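Side-chain contacts in Moesin/ezrin/radixin homolog 2 (PDB 7EDR), which probably acts at the membrane-cytoskeleton interface through its FERM domain, and in growth-control signalling as merlins do: residues Asp28-Asp31 and Leu32-Thr36; Glu143-Asp147 and Gly148-Gly152. All coordinates share one frame; numbering follows the deposited sequence.

Contact 1: Asp28-Asp31 and Leu32-Thr36; sequences DLFD and LVCRT
F30 and C34 meet one turn apart on helix 26-37, the helix that packs against the mixed sheet of the ubiquitin-like FERM N-terminal lobe. Their contact is sulfur-aromatic. C34 SG stands 4.1 Å from the centroid of the F30 ring and only 14° off its normal, so the sulfur sits over the face, displaced slightly toward the rim near CE2. Two torsions bring this about: F30 swings its ring trans to the backbone N (chi1 -165°), whereas C34 keeps SG beside its own N (chi1 -67°) and directs it back toward the preceding turn. S42 in a loop touches both side chains.

Apolar packing marks the sheet-facing side. L29 CD2 lies 3.6 Å from V33 CG2, the two side chains crossing at a slant, and both residues are buried. V9 of strand 5-10 touches each of them, while F83 of strand 78-85 is shared by F30 and V33.

Backbone bonding is that of a regular alpha-helix: the N-H of L32, V33, C34 and R35 reach the carbonyls of D28, L29, F30 and D31, the V33 N to L29 O bond being 2.8 Å long. D28 and D31 direct their carboxylates to S25 N and Q27 NE2 nearer the start of the helix. At the other end L32 O accepts twice, from T36 N at 3.1 Å and from T36 OG1 at 2.7 Å, the two donors arriving from opposite faces of the carbonyl plane.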
# COMPACT_ATOMS: atom_id res chain seq x y z
N ASP C 28 11.94 -6.20 -27.80
CA ASP C 28 10.98 -5.84 -28.84
C ASP C 28 9.97 -6.96 -29.05
O ASP C 28 8.76 -6.71 -29.10
CB ASP C 28 11.72 -5.55 -30.15
CG ASP C 28 12.59 -4.32 -30.10
OD1 ASP C 28 12.24 -3.35 -29.37
OD2 ASP C 28 13.62 -4.31 -30.82
N LEU C 29 10.45 -8.19 -29.19
CA LEU C 29 9.54 -9.33 -29.31
C LEU C 29 8.68 -9.43 -28.06
O LEU C 29 7.45 -9.49 -28.14
CB LEU C 29 10.34 -10.62 -29.54
CG LEU C 29 9.76 -11.78 -30.34
CD1 LEU C 29 10.47 -13.07 -29.97
CD2 LEU C 29 8.28 -11.96 -30.17
N PHE C 30 9.33 -9.42 -26.88
CA PHE C 30 8.63 -9.53 -25.61
C PHE C 30 7.51 -8.49 -25.47
O PHE C 30 6.39 -8.83 -25.08
CB PHE C 30 9.64 -9.41 -24.46
CG PHE C 30 9.10 -9.86 -23.11
CD1 PHE C 30 8.84 -11.20 -22.85
CD2 PHE C 30 8.88 -8.94 -22.10
CE1 PHE C 30 8.35 -11.62 -21.62
CE2 PHE C 30 8.40 -9.36 -20.86
CZ PHE C 30 8.14 -10.71 -20.63
N ASP C 31 7.79 -7.22 -25.79
CA ASP C 31 6.74 -6.20 -25.70
C ASP C 31 5.65 -6.46 -26.74
O ASP C 31 4.45 -6.28 -26.46
CB ASP C 31 7.32 -4.80 -25.89
CG ASP C 31 8.29 -4.39 -24.78
OD1 ASP C 31 8.26 -5.00 -23.69
OD2 ASP C 31 9.08 -3.45 -25.00
N LEU C 32 6.04 -6.88 -27.93
CA LEU C 32 5.07 -7.19 -28.97
C LEU C 32 4.11 -8.27 -28.50
O LEU C 32 2.89 -8.13 -28.64
CB LEU C 32 5.82 -7.63 -30.23
CG LEU C 32 5.01 -7.94 -31.48
CD1 LEU C 32 4.11 -6.77 -31.83
CD2 LEU C 32 6.00 -8.24 -32.59
N VAL C 33 4.64 -9.35 -27.94
CA VAL C 33 3.80 -10.42 -27.40
C VAL C 33 2.89 -9.90 -26.30
O VAL C 33 1.67 -10.15 -26.31
CB VAL C 33 4.68 -11.57 -26.87
CG1 VAL C 33 3.83 -12.59 -26.12
CG2 VAL C 33 5.44 -12.22 -28.01
N CYS C 34 3.44 -9.18 -25.34
CA CYS C 34 2.63 -8.78 -24.19
C CYS C 34 1.51 -7.85 -24.62
O CYS C 34 0.37 -8.00 -24.17
CB CYS C 34 3.48 -8.12 -23.10
SG CYS C 34 4.67 -9.25 -22.30
N ARG C 35 1.80 -6.90 -25.51
CA ARG C 35 0.76 -6.00 -25.98
C ARG C 35 -0.34 -6.76 -26.72
O ARG C 35 -1.53 -6.50 -26.51
CB ARG C 35 1.35 -4.91 -26.88
CG ARG C 35 2.41 -4.04 -26.24
CD ARG C 35 2.99 -3.02 -27.25
NE ARG C 35 2.33 -1.74 -27.05
CZ ARG C 35 1.55 -1.13 -27.93
NH1 ARG C 35 1.35 -1.66 -29.13
NH2 ARG C 35 0.98 0.01 -27.60
N THR C 36 0.06 -7.71 -27.57
CA THR C 36 -0.90 -8.46 -28.39
C THR C 36 -1.93 -9.18 -27.53
O THR C 36 -3.12 -9.21 -27.88
CB THR C 36 -0.16 -9.49 -29.27
OG1 THR C 36 0.77 -8.82 -30.12
CG2 THR C 36 -1.14 -10.25 -30.12

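Contact 2: Glu143-Asp147 and Gly148-Gly152; sequences ETYKD and GMLAG
T144 opens the contact loosely, its backbone O lying 4.4 Å from M149 SD. The stretch is the loop between helices 122-137 and 152-155 of the FERM central lobe, and it reverses through a type II beta turn running from K146 to M149.

Y145 carries most of the packing. With CG trans to the backbone N (chi1 -173°), its ring is laid against M149: CB of the methionine lies over one face, and the bend at its last torsion turns CE to within 3.4 Å of Y145 CD1. The sulfur completes a Met-aromatic contact, with SD 4.6 Å from the Y145 ring centroid and 32° off the normal, so it approaches obliquely rather than squarely over the face. At the phenol end, L150 stands at about a right angle to the tyrosine, and Y145 OH is 3.3 Å from L150 CD1. The same hydroxyl is 2.7 Å from a water lying in the ring plane at its edge; this water also accepts the N-H of G148, with G148 N 3.2 Å from the water O.

K146 contributes its carbonyl, which faces M149 N across the turn. D147 occupies the next corner, and its OD2 forms a salt bridge with K176 NZ of helix 168-179, tying the turn to that helix; Y145 also touches K176. G148 follows with phi 106°, the positive value expected at the third position of a type II turn.

The chemistry is thus divided: sulfur and hydrocarbon groups lie against the ring, while the phenol oxygen has a water partner that joins it to the turn amide, probably helping to fix the tyrosine against the loop at this surface.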
# COMPACT_ATOMS: atom_id res chain seq x y z
N GLU C 143 -29.38 -30.62 -18.21
CA GLU C 143 -29.95 -30.55 -19.56
C GLU C 143 -28.88 -30.74 -20.62
O GLU C 143 -29.05 -31.52 -21.57
CB GLU C 143 -30.63 -29.20 -19.74
CG GLU C 143 -31.50 -28.77 -18.58
CD GLU C 143 -32.88 -29.40 -18.64
OE1 GLU C 143 -33.88 -28.64 -18.60
OE2 GLU C 143 -32.99 -30.65 -18.73
N THR C 144 -27.76 -30.04 -20.49
CA THR C 144 -26.78 -30.04 -21.55
C THR C 144 -25.69 -31.08 -21.35
O THR C 144 -24.96 -31.37 -22.31
CB THR C 144 -26.17 -28.64 -21.67
OG1 THR C 144 -25.55 -28.28 -20.44
CG2 THR C 144 -27.28 -27.66 -21.94
N TYR C 145 -25.57 -31.66 -20.16
CA TYR C 145 -24.54 -32.67 -19.95
C TYR C 145 -24.78 -33.88 -20.84
O TYR C 145 -25.93 -34.28 -21.08
CB TYR C 145 -24.49 -33.12 -18.48
CG TYR C 145 -23.31 -34.02 -18.24
CD1 TYR C 145 -22.06 -33.50 -17.91
CD2 TYR C 145 -23.41 -35.40 -18.38
CE1 TYR C 145 -20.97 -34.32 -17.72
CE2 TYR C 145 -22.32 -36.23 -18.19
CZ TYR C 145 -21.10 -35.69 -17.86
OH TYR C 145 -20.02 -36.51 -17.66
N LYS C 146 -23.70 -34.48 -21.33
CA LYS C 146 -23.79 -35.68 -22.16
C LYS C 146 -22.86 -36.75 -21.58
O LYS C 146 -21.64 -36.61 -21.66
CB LYS C 146 -23.41 -35.37 -23.61
CG LYS C 146 -23.91 -34.01 -24.09
CD LYS C 146 -23.53 -33.75 -25.55
CE LYS C 146 -24.31 -34.63 -26.52
NZ LYS C 146 -23.91 -34.40 -27.95
N ASP C 147 -23.44 -37.83 -21.02
CA ASP C 147 -22.67 -38.96 -20.50
C ASP C 147 -21.70 -39.48 -21.55
O ASP C 147 -22.12 -40.09 -22.53
CB ASP C 147 -23.59 -40.11 -20.04
CG ASP C 147 -24.52 -39.72 -18.90
OD1 ASP C 147 -25.75 -39.88 -19.07
OD2 ASP C 147 -24.04 -39.29 -17.83
N GLY C 148 -20.41 -39.26 -21.33
CA GLY C 148 -19.42 -39.36 -22.38
C GLY C 148 -18.91 -38.02 -22.87
O GLY C 148 -18.12 -37.98 -23.82
N MET C 149 -19.35 -36.92 -22.27
CA MET C 149 -18.70 -35.63 -22.43
C MET C 149 -17.25 -35.64 -21.95
O MET C 149 -16.52 -34.69 -22.25
CB MET C 149 -19.49 -34.57 -21.64
CG MET C 149 -19.24 -33.13 -21.99
SD MET C 149 -20.72 -32.19 -21.55
CE MET C 149 -20.24 -31.45 -19.98
N LEU C 150 -16.83 -36.67 -21.22
CA LEU C 150 -15.53 -36.73 -20.57
C LEU C 150 -14.71 -37.90 -21.10
O LEU C 150 -15.16 -38.74 -21.89
CB LEU C 150 -15.69 -36.87 -19.05
CG LEU C 150 -16.80 -36.05 -18.38
CD1 LEU C 150 -16.83 -36.30 -16.90
CD2 LEU C 150 -16.66 -34.57 -18.67
N ALA C 151 -13.47 -37.96 -20.63
CA ALA C 151 -12.57 -39.07 -20.93
C ALA C 151 -11.47 -39.05 -19.87
O ALA C 151 -10.65 -38.12 -19.86
CB ALA C 151 -12.02 -38.96 -22.35
N GLY C 152 -11.46 -40.05 -18.97
CA GLY C 152 -10.52 -40.03 -17.85
C GLY C 152 -9.05 -40.08 -18.26
O GLY C 152 -8.17 -39.65 -17.51
O HOH W 1 -20.26 -39.14 -18.16

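In the fold
The two contacts are independent local arrangements in different lobes of the FERM module. Contact 1 belongs to the N-terminal lobe and contact 2 to the central one; their centres are 38 Å apart, and their nearest atoms remain about 29 Å from each other. The centres of contacts 1 and 2 lie about 19 and 30 Å from the chain centre. Burial differs too: four of the eight touching residues are buried in contact 1, none of the seven in contact 2. Both place sulfur near an aromatic ring, but from a regular helix in 28-36 and around a turn in 143-152. Neither is touched by another chain of the assembly.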